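Local coordinates for protein beta-1,3-glucosyltransferase (Paecilomyces sp. J18, PDB 5JVV) that is, by its name, a fungal glucosyltransferase, probably folded as the beta-jelly-roll sandwich seen in its carbohydrate-active relatives, at residues 15-21 with 73-78; 52-57 with 287-292; 135-141 with 153-158. One frame throughout, in Å; residues are numbered along the deposited sequence. Where two conformers were deposited one is given.

Contact 1 (15-21 with 73-78)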
loop_
_atom_site.group_PDB
_atom_site.type_symbol
_atom_site.label_atom_id
_atom_site.label_comp_id
_atom_site.label_asym_id
_atom_site.label_seq_id
_atom_site.Cartn_x
_atom_site.Cartn_y
_atom_site.Cartn_z
ATOM N N LEU A 15 0.212 -14.538 -8.204
ATOM C CA LEU A 15 -0.748 -15.051 -7.229
ATOM C C LEU A 15 -0.187 -16.233 -6.422
ATOM O O LEU A 15 -0.412 -16.330 -5.209
ATOM C CB LEU A 15 -2.053 -15.444 -7.925
ATOM C CG LEU A 15 -2.867 -14.293 -8.511
ATOM C CD1 LEU A 15 -4.033 -14.824 -9.330
ATOM C CD2 LEU A 15 -3.362 -13.356 -7.402
ATOM N N ASP A 16 0.539 -17.123 -7.089
ATOM C CA ASP A 16 1.116 -18.283 -6.414
ATOM C C ASP A 16 2.193 -17.906 -5.400
ATOM O O ASP A 16 2.545 -18.713 -4.545
ATOM C CB ASP A 16 1.714 -19.259 -7.434
ATOM C CG ASP A 16 0.660 -19.987 -8.243
ATOM O OD1 ASP A 16 -0.516 -20.012 -7.829
ATOM O OD2 ASP A 16 1.016 -20.559 -9.293
ATOM N N ALA A 17 2.718 -16.685 -5.498
ATOM C CA ALA A 17 3.813 -16.241 -4.630
ATOM C C ALA A 17 3.332 -15.529 -3.372
ATOM O O ALA A 17 4.139 -15.006 -2.604
ATOM C CB ALA A 17 4.769 -15.349 -5.408
ATOM N N PHE A 18 2.019 -15.512 -3.163
ATOM C CA PHE A 18 1.443 -14.876 -1.981
ATOM C C PHE A 18 0.509 -15.834 -1.265
ATOM O O PHE A 18 -0.127 -16.676 -1.898
ATOM C CB PHE A 18 0.662 -13.607 -2.371
ATOM C CG PHE A 18 1.538 -12.460 -2.793
ATOM C CD1 PHE A 18 1.849 -11.452 -1.892
ATOM C CD2 PHE A 18 2.051 -12.389 -4.084
ATOM C CE1 PHE A 18 2.662 -10.390 -2.263
ATOM C CE2 PHE A 18 2.860 -11.332 -4.463
ATOM C CZ PHE A 18 3.167 -10.330 -3.552
ATOM N N SER A 19 0.438 -15.718 0.052
ATOM C CA SER A 19 -0.612 -16.393 0.801
ATOM C C SER A 19 -1.741 -15.399 0.979
ATOM O O SER A 19 -1.512 -14.185 0.986
ATOM C CB SER A 19 -0.097 -16.856 2.162
ATOM O OG SER A 19 0.360 -15.765 2.941
ATOM N N PHE A 20 -2.962 -15.906 1.116
ATOM C CA PHE A 20 -4.119 -15.050 1.312
ATOM C C PHE A 20 -4.495 -15.014 2.789
ATOM O O PHE A 20 -4.904 -16.028 3.365
ATOM C CB PHE A 20 -5.301 -15.532 0.470
ATOM C CG PHE A 20 -5.213 -15.144 -0.988
ATOM C CD1 PHE A 20 -6.259 -14.461 -1.595
ATOM C CD2 PHE A 20 -4.090 -15.455 -1.745
ATOM C CE1 PHE A 20 -6.189 -14.104 -2.941
ATOM C CE2 PHE A 20 -4.013 -15.100 -3.092
ATOM C CZ PHE A 20 -5.061 -14.423 -3.685
ATOM N N PHE A 21 -4.351 -13.845 3.401
ATOM C CA PHE A 21 -4.715 -13.663 4.806
ATOM C C PHE A 21 -6.227 -13.633 4.894
ATOM O O PHE A 21 -6.870 -12.840 4.210
ATOM C CB PHE A 21 -4.127 -12.345 5.328
ATOM C CG PHE A 21 -4.481 -12.036 6.766
ATOM C CD1 PHE A 21 -3.667 -12.476 7.803
ATOM C CD2 PHE A 21 -5.611 -11.288 7.076
ATOM C CE1 PHE A 21 -3.983 -12.182 9.129
ATOM C CE2 PHE A 21 -5.933 -10.993 8.398
ATOM C CZ PHE A 21 -5.116 -11.442 9.421
ATOM N N VAL A 73 -9.358 -8.831 -0.181
ATOM C CA VAL A 73 -8.240 -9.750 0.000
ATOM C C VAL A 73 -7.008 -9.040 0.556
ATOM O O VAL A 73 -6.859 -7.803 0.457
ATOM C CB VAL A 73 -7.870 -10.488 -1.308
ATOM C CG1 VAL A 73 -9.014 -11.406 -1.746
ATOM C CG2 VAL A 73 -7.496 -9.491 -2.418
ATOM N N ARG A 74 -6.138 -9.833 1.174
ATOM C CA ARG A 74 -4.887 -9.343 1.716
ATOM C C ARG A 74 -3.846 -10.402 1.388
ATOM O O ARG A 74 -3.898 -11.530 1.900
ATOM C CB ARG A 74 -5.009 -9.094 3.231
ATOM C CG ARG A 74 -3.679 -8.901 3.937
ATOM C CD ARG A 74 -3.849 -8.317 5.338
ATOM N NE ARG A 74 -2.663 -8.555 6.168
ATOM C CZ ARG A 74 -2.367 -7.881 7.279
ATOM N NH1 ARG A 74 -3.138 -6.885 7.682
ATOM N NH2 ARG A 74 -1.279 -8.191 7.972
ATOM N N LEU A 75 -2.936 -10.051 0.488
ATOM C CA LEU A 75 -1.915 -10.970 0.000
ATOM C C LEU A 75 -0.593 -10.678 0.701
ATOM O O LEU A 75 -0.161 -9.534 0.747
ATOM C CB LEU A 75 -1.746 -10.802 -1.509
ATOM C CG LEU A 75 -2.742 -11.551 -2.398
ATOM C CD1 LEU A 75 -4.169 -11.087 -2.150
ATOM C CD2 LEU A 75 -2.376 -11.403 -3.874
ATOM N N GLU A 76 0.031 -11.718 1.250
ATOM C CA GLU A 76 1.299 -11.590 1.961
ATOM C C GLU A 76 2.304 -12.524 1.299
ATOM O O GLU A 76 2.035 -13.711 1.150
ATOM C CB GLU A 76 1.126 -11.936 3.445
ATOM C CG GLU A 76 0.084 -11.073 4.149
ATOM C CD GLU A 76 -0.120 -11.440 5.601
ATOM O OE1 GLU A 76 0.415 -12.481 6.038
ATOM O OE2 GLU A 76 -0.819 -10.685 6.307
ATOM N N SER A 77 3.452 -12.001 0.887
ATOM C CA SER A 77 4.378 -12.817 0.109
ATOM C C SER A 77 4.878 -14.016 0.909
ATOM O O SER A 77 5.080 -13.929 2.114
ATOM C CB SER A 77 5.556 -11.989 -0.413
ATOM O OG SER A 77 6.367 -11.517 0.651
ATOM N N THR A 78 5.044 -15.146 0.229
ATOM C CA THR A 78 5.578 -16.334 0.880
ATOM C C THR A 78 7.076 -16.185 1.125
ATOM O O THR A 78 7.574 -16.558 2.187
ATOM C CB THR A 78 5.269 -17.604 0.077
ATOM O OG1 THR A 78 5.622 -17.409 -1.297
ATOM C CG2 THR A 78 3.789 -17.886 0.150
HETATM O O HOH W 1 4.211 -19.280 -2.614
HETATM O O HOH W 2 3.041 -15.412 3.708
HETATM O O HOH W 3 -1.342 -14.919 4.735
HETATM O O HOH W 4 -7.194 -12.524 1.520
#
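V73 touches F20 through one methyl, CG1, which comes within 4.1 Å of ring atom CE1; the two side chains run alongside each other. Next, R74 offers its carbonyl O to the backbone N of F21 at 2.8 Å, while a water accepts from R74 N and lies near F21 O, probably donating to it. The R74 chain runs out extended beside F21, whose CG stands anti to its own N (chi1 178°). The ring therefore lies along the arginine in a cation-pi contact: R74 CZ sits 4.6 Å from the F21 ring centroid, nearly on its normal, with ring and guanidinium planes 30° apart. NE and NH2 of R74 both grip a single oxygen, OE2 of E76, side-on and in the guanidinium plane, which should limit rotation of the cation.

L75 pairs with F20 across two antiparallel strands, 18-20 and 74-77, where the short edge strand follows directly on helix 11-16 and borders one sheet of the jelly-roll sandwich. L75 CD1 rests over a face of the F20 ring, 3.8 Å from its centroid, and L75 CB meets F18 CD1 at 3.7 Å. On the other face of the sheet, E76 stands beside S19, and their backbones exchange both N-H bonds, S19 N reaching E76 O at 2.8 Å. S77 sets CB off-centre over the F18 ring, its OG being engaged by D79 and L241. Finally T78 N donates almost straight to A17 O at 3.0 Å, and T78 OG1 reaches D16 O through a water.

Contact 2 (52-57 with 287-292); sequences SVYLGV and AYWEIN
The hydroxyl of S52 donates to OE2 of E290 over only 2.5 Å, meeting the carboxylate on its anti side and 23° out of its plane. E290 brings the acceptor there with CG anti to its N (chi1 -176°) and an extended chain beyond; S52 OG also bonds T48 OG1. Four backbone bonds then tie antiparallel strands 53-55 and 289-292. V53 and I291 exchange one pair, with I291 N to V53 O at 2.8 Å, and L55 and W289 the other, with W289 N to L55 O at 2.7 Å. A water further on joins L55 O to A287 O.

Outward from this backbone core, Y54 lies across Y288: Y54 CE1 rides over the Y288 ring near its rim, 3.4 Å from CG. The planes differ by 29°, and with centroids 4.9 Å apart the rings scarcely overlap. Y288 stacks on H92 as well.

V53, L55, W289 and I291 share the opposite face of the sheet, where L55 CD1 meets I291 CD1 at 3.8 Å. This face turns to helix 11-16 and strands 70-77 and 240-247, forming part of the jelly-roll interior. The strand pair is thus two-sided, with hydrocarbon and indole packed into the core and a carboxylate, a hydroxyl and tyrosine rings on the reverse; a hydroxyl donating to OE2 would suit an ionised glutamate.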
loop_
_atom_site.group_PDB
_atom_site.type_symbol
_atom_site.label_atom_id
_atom_site.label_comp_id
_atom_site.label_asym_id
_atom_site.label_seq_id
_atom_site.Cartn_x
_atom_site.Cartn_y
_atom_site.Cartn_z
ATOM N N SER A 52 -2.219 -8.804 -16.403
ATOM C CA SER A 52 -2.090 -8.210 -15.077
ATOM C C SER A 52 -2.936 -8.969 -14.065
ATOM O O SER A 52 -3.781 -9.788 -14.438
ATOM C CB SER A 52 -2.545 -6.759 -15.118
ATOM O OG SER A 52 -3.895 -6.706 -15.538
ATOM N N VAL A 53 -2.702 -8.691 -12.788
ATOM C CA VAL A 53 -3.474 -9.287 -11.711
ATOM C C VAL A 53 -4.437 -8.258 -11.116
ATOM O O VAL A 53 -4.039 -7.150 -10.751
ATOM C CB VAL A 53 -2.543 -9.844 -10.611
ATOM C CG1 VAL A 53 -3.350 -10.241 -9.376
ATOM C CG2 VAL A 53 -1.756 -11.033 -11.142
ATOM N N TYR A 54 -5.705 -8.641 -11.031
ATOM C CA TYR A 54 -6.753 -7.820 -10.445
ATOM C C TYR A 54 -7.038 -8.315 -9.029
ATOM O O TYR A 54 -7.299 -9.507 -8.823
ATOM C CB TYR A 54 -8.018 -7.927 -11.313
ATOM C CG TYR A 54 -9.291 -7.327 -10.734
ATOM C CD1 TYR A 54 -9.749 -6.081 -11.158
ATOM C CD2 TYR A 54 -10.058 -8.020 -9.804
ATOM C CE1 TYR A 54 -10.911 -5.530 -10.648
ATOM C CE2 TYR A 54 -11.226 -7.478 -9.288
ATOM C CZ TYR A 54 -11.647 -6.231 -9.718
ATOM O OH TYR A 54 -12.808 -5.679 -9.211
ATOM N N LEU A 55 -6.969 -7.403 -8.063
ATOM C CA LEU A 55 -7.396 -7.669 -6.683
ATOM C C LEU A 55 -8.448 -6.629 -6.324
ATOM O O LEU A 55 -8.127 -5.460 -6.134
ATOM C CB LEU A 55 -6.223 -7.548 -5.712
ATOM C CG LEU A 55 -4.889 -8.203 -6.071
ATOM C CD1 LEU A 55 -3.834 -7.788 -5.052
ATOM C CD2 LEU A 55 -5.035 -9.735 -6.144
ATOM N N GLY A 56 -9.699 -7.054 -6.226
ATOM C CA GLY A 56 -10.796 -6.135 -5.999
ATOM C C GLY A 56 -11.613 -6.499 -4.779
ATOM O O GLY A 56 -11.203 -7.334 -3.966
ATOM N N VAL A 57 -12.771 -5.869 -4.658
ATOM C CA VAL A 57 -13.640 -6.069 -3.502
ATOM C C VAL A 57 -15.060 -6.365 -3.969
ATOM O O VAL A 57 -15.381 -6.241 -5.152
ATOM C CB VAL A 57 -13.639 -4.830 -2.566
ATOM C CG1 VAL A 57 -12.216 -4.479 -2.132
ATOM C CG2 VAL A 57 -14.311 -3.626 -3.239
ATOM N N ALA A 287 -12.459 0.323 -6.291
ATOM C CA ALA A 287 -11.590 -0.045 -5.181
ATOM C C ALA A 287 -10.865 -1.347 -5.493
ATOM O O ALA A 287 -11.082 -2.359 -4.831
ATOM C CB ALA A 287 -12.402 -0.164 -3.880
ATOM N N TYR A 288 -9.997 -1.315 -6.504
ATOM C CA TYR A 288 -9.224 -2.495 -6.885
ATOM C C TYR A 288 -7.791 -2.174 -7.238
ATOM O O TYR A 288 -7.479 -1.065 -7.665
ATOM C CB TYR A 288 -9.880 -3.243 -8.054
ATOM C CG TYR A 288 -9.857 -2.543 -9.401
ATOM C CD1 TYR A 288 -8.801 -2.724 -10.289
ATOM C CD2 TYR A 288 -10.925 -1.752 -9.807
ATOM C CE1 TYR A 288 -8.798 -2.110 -11.534
ATOM C CE2 TYR A 288 -10.935 -1.133 -11.045
ATOM C CZ TYR A 288 -9.863 -1.317 -11.902
ATOM O OH TYR A 288 -9.858 -0.711 -13.141
ATOM N N TRP A 289 -6.923 -3.156 -7.030
ATOM C CA TRP A 289 -5.556 -3.110 -7.538
ATOM C C TRP A 289 -5.508 -3.814 -8.883
ATOM O O TRP A 289 -6.144 -4.857 -9.073
ATOM C CB TRP A 289 -4.610 -3.864 -6.597
ATOM C CG TRP A 289 -4.481 -3.291 -5.239
ATOM C CD1 TRP A 289 -5.246 -3.584 -4.148
ATOM C CD2 TRP A 289 -3.494 -2.354 -4.798
ATOM N NE1 TRP A 289 -4.813 -2.871 -3.058
ATOM C CE2 TRP A 289 -3.730 -2.112 -3.429
ATOM C CE3 TRP A 289 -2.435 -1.687 -5.430
ATOM C CZ2 TRP A 289 -2.960 -1.226 -2.686
ATOM C CZ3 TRP A 289 -1.663 -0.806 -4.677
ATOM C CH2 TRP A 289 -1.933 -0.586 -3.322
ATOM N N GLU A 290 -4.744 -3.257 -9.819
ATOM C CA GLU A 290 -4.382 -4.003 -11.021
ATOM C C GLU A 290 -2.878 -3.920 -11.097
ATOM O O GLU A 290 -2.307 -2.847 -11.314
ATOM C CB GLU A 290 -5.028 -3.453 -12.294
ATOM C CG GLU A 290 -4.693 -4.327 -13.501
ATOM C CD GLU A 290 -5.489 -3.996 -14.750
ATOM O OE1 GLU A 290 -6.464 -3.220 -14.667
ATOM O OE2 GLU A 290 -5.128 -4.523 -15.824
ATOM N N ILE A 291 -2.233 -5.055 -10.880
ATOM C CA ILE A 291 -0.783 -5.090 -10.771
ATOM C C ILE A 291 -0.199 -5.749 -12.013
ATOM O O ILE A 291 -0.519 -6.896 -12.329
ATOM C CB ILE A 291 -0.354 -5.858 -9.503
ATOM C CG1 ILE A 291 -0.882 -5.141 -8.256
ATOM C CG2 ILE A 291 1.169 -6.010 -9.445
ATOM C CD1 ILE A 291 -1.058 -6.044 -7.036
ATOM N N ASN A 292 0.644 -5.017 -12.734
ATOM C CA ASN A 292 1.309 -5.572 -13.914
ATOM C C ASN A 292 2.402 -6.562 -13.545
ATOM O O ASN A 292 2.441 -7.684 -14.061
ATOM C CB ASN A 292 1.901 -4.459 -14.778
ATOM C CG ASN A 292 0.873 -3.819 -15.667
ATOM O OD1 ASN A 292 -0.026 -4.492 -16.181
ATOM N ND2 ASN A 292 0.991 -2.512 -15.860
HETATM O O HOH W 5 -13.547 -3.748 -6.785
HETATM O O HOH W 6 -8.795 -3.701 -3.581
#

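Contact 3 (135-141 with 153-158)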
loop_
_atom_site.group_PDB
_atom_site.type_symbol
_atom_site.label_atom_id
_atom_site.label_comp_id
_atom_site.label_asym_id
_atom_site.label_seq_id
_atom_site.Cartn_x
_atom_site.Cartn_y
_atom_site.Cartn_z
ATOM N N THR A 135 9.409 2.401 13.265
ATOM C CA THR A 135 10.601 1.656 13.660
ATOM C C THR A 135 10.582 1.356 15.151
ATOM O O THR A 135 9.949 2.082 15.917
ATOM C CB THR A 135 11.899 2.436 13.340
ATOM O OG1 THR A 135 11.893 3.701 14.023
ATOM C CG2 THR A 135 12.044 2.682 11.843
ATOM N N LYS A 136 11.293 0.308 15.569
ATOM C CA LYS A 136 11.461 0.056 17.012
ATOM C C LYS A 136 12.417 1.068 17.642
ATOM O O LYS A 136 12.161 1.584 18.737
ATOM C CB LYS A 136 11.969 -1.369 17.274
ATOM C CG LYS A 136 10.988 -2.484 16.927
ATOM C CD LYS A 136 11.682 -3.856 16.849
ATOM C CE LYS A 136 11.797 -4.521 18.213
ATOM N NZ LYS A 136 12.483 -5.852 18.181
ATOM N N GLY A 137 13.520 1.356 16.953
ATOM C CA GLY A 137 14.536 2.247 17.487
ATOM C C GLY A 137 14.263 3.720 17.264
ATOM O O GLY A 137 13.412 4.089 16.458
ATOM N N ASN A 138 14.992 4.567 17.988
ATOM C CA ASN A 138 14.941 6.009 17.768
ATOM C C ASN A 138 15.512 6.358 16.402
ATOM O O ASN A 138 16.698 6.146 16.139
ATOM C CB ASN A 138 15.758 6.744 18.837
ATOM C CG ASN A 138 15.345 6.377 20.251
ATOM O OD1 ASN A 138 16.193 6.132 21.111
ATOM N ND2 ASN A 138 14.040 6.331 20.497
ATOM N N CYS A 139 14.656 6.888 15.531
ATOM C CA CYS A 139 15.040 7.210 14.162
ATOM C C CYS A 139 14.347 8.495 13.758
ATOM O O CYS A 139 13.113 8.538 13.699
ATOM C CB CYS A 139 14.574 6.099 13.207
ATOM S SG CYS A 139 15.377 4.498 13.390
ATOM N N GLU A 140 15.125 9.533 13.485
ATOM C CA GLU A 140 14.603 10.780 12.934
ATOM C C GLU A 140 15.062 10.892 11.488
ATOM O O GLU A 140 16.263 10.815 11.209
ATOM C CB GLU A 140 15.129 11.986 13.728
ATOM C CG GLU A 140 14.663 13.344 13.183
ATOM C CD GLU A 140 15.454 14.536 13.718
ATOM O OE1 GLU A 140 15.260 15.659 13.187
ATOM O OE2 GLU A 140 16.278 14.371 14.652
ATOM N N ILE A 141 14.128 11.068 10.557
ATOM C CA ILE A 141 14.510 11.256 9.157
ATOM C C ILE A 141 14.861 12.726 8.919
ATOM O O ILE A 141 14.174 13.633 9.411
ATOM C CB ILE A 141 13.435 10.755 8.161
ATOM C CG1 ILE A 141 12.065 11.394 8.427
ATOM C CG2 ILE A 141 13.288 9.245 8.257
ATOM C CD1 ILE A 141 11.048 11.056 7.321
ATOM N N SER A 153 5.929 14.261 9.381
ATOM C CA SER A 153 6.304 13.791 10.710
ATOM C C SER A 153 7.679 13.150 10.600
ATOM O O SER A 153 7.865 12.250 9.778
ATOM C CB SER A 153 5.283 12.769 11.218
ATOM O OG SER A 153 5.747 12.128 12.393
ATOM N N ASN A 154 8.637 13.598 11.407
ATOM C CA ASN A 154 10.007 13.107 11.253
ATOM C C ASN A 154 10.514 12.034 12.223
ATOM O O ASN A 154 11.629 11.561 12.065
ATOM C CB ASN A 154 11.012 14.266 11.176
ATOM C CG ASN A 154 11.088 15.067 12.457
ATOM O OD1 ASN A 154 10.515 14.691 13.478
ATOM N ND2 ASN A 154 11.793 16.188 12.404
ATOM N N GLN A 155 9.722 11.648 13.217
ATOM C CA GLN A 155 10.149 10.596 14.148
ATOM C C GLN A 155 9.469 9.269 13.836
ATOM O O GLN A 155 8.246 9.161 13.914
ATOM C CB GLN A 155 9.859 11.000 15.598
ATOM C CG GLN A 155 10.593 12.260 16.047
ATOM C CD GLN A 155 12.075 12.031 16.309
ATOM O OE1 GLN A 155 12.538 10.893 16.408
ATOM N NE2 GLN A 155 12.818 13.120 16.457
ATOM N N CYS A 156 10.266 8.258 13.494
ATOM C CA CYS A 156 9.729 6.958 13.093
ATOM C C CYS A 156 9.341 6.031 14.237
ATOM O O CYS A 156 8.526 5.137 14.045
ATOM C CB CYS A 156 10.728 6.214 12.202
ATOM S SG CYS A 156 11.385 7.124 10.804
ATOM N N SER A 157 9.921 6.219 15.420
ATOM C CA SER A 157 9.804 5.190 16.455
ATOM C C SER A 157 8.416 5.053 17.053
ATOM O O SER A 157 7.686 6.032 17.187
ATOM C CB SER A 157 10.832 5.385 17.567
ATOM O OG SER A 157 10.534 6.531 18.327
ATOM N N LEU A 158 8.064 3.816 17.386
ATOM C CA LEU A 158 6.786 3.521 18.016
ATOM C C LEU A 158 6.733 4.215 19.359
ATOM O O LEU A 158 5.680 4.710 19.780
ATOM C CB LEU A 158 6.638 2.013 18.204
ATOM C CG LEU A 158 6.491 1.185 16.928
ATOM C CD1 LEU A 158 6.530 -0.291 17.273
ATOM C CD2 LEU A 158 5.187 1.529 16.238
HETATM O O HOH W 7 11.905 8.132 16.480
HETATM O O HOH W 8 15.789 13.019 17.055
HETATM O O HOH W 9 14.499 16.412 10.959
#
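T135 turns OG1 between its own N and carbonyl carbon (chi1 59°), and C156 keeps SG anti to its carbonyl carbon (chi1 -51°); the first sets OG1 3.3 Å from C156 CB, the second carries the sulfur toward I141. The threonine hydroxyl is also held from within its own segment, donating to G137 O. The two segments are irregular loops beside the mixed sheet of the jelly-roll sandwich, one leaving strand 130-134 and the other joining strands 150-153 and 165-168. Each carries half of a different disulfide: C139 with C230, and C156 with C165.

Two isolated bridges, T135 with S157 and E140 with Q155, stand in for a continuous strand pair. C156 N points almost straight at C139 O, 2.9 Å away, and I141 N reaches N154 O in the plane of that carbonyl. Near the cystines, C139 CB faces C156 CB at 4.0 Å, while I141 CG2 touches C156 SG at 3.8 Å. At the partly exposed end, E140 extends alongside N154, its carboxylate steeply turned to the amide. One water links E140 OE1 with I141 O and, weakly, N154 ND2; another joins E140 OE2 to Q155 NE2. A third, held by Q155 OE1, accepts from the backbone N atoms of both C139 and S157 and so fills in between the loops. At the other end L158 N lies nearly in line with the T135 C=O, 3.0 Å from T135 O, though the bond is bent at the hydrogen, whereas T135 N approaches C156 O from 59° above the carbonyl plane.

In the fold
Contacts 1 and 2 sit in different sheets of the sandwich and meet across its interior, their centres 13 Å apart. L15 CD2 packs on V53 CG1 at 3.7 Å, and L75 CD2 on L55 CD2 at 3.9 Å, so helix 11-16 and the apolar sides of both strand pairs share one core. Their segments alternate along the chain, strand 53-55 preceding strand 70-77. Contact 3 belongs to the periphery: its centre is 28 Å from that of contact 1 and 32 Å from that of contact 2, with nearest atoms about 14 and 20 Å away. It falls within the long chain excursion between 52-57 and 287-292, on the other side of the molecule's centre from contact 2.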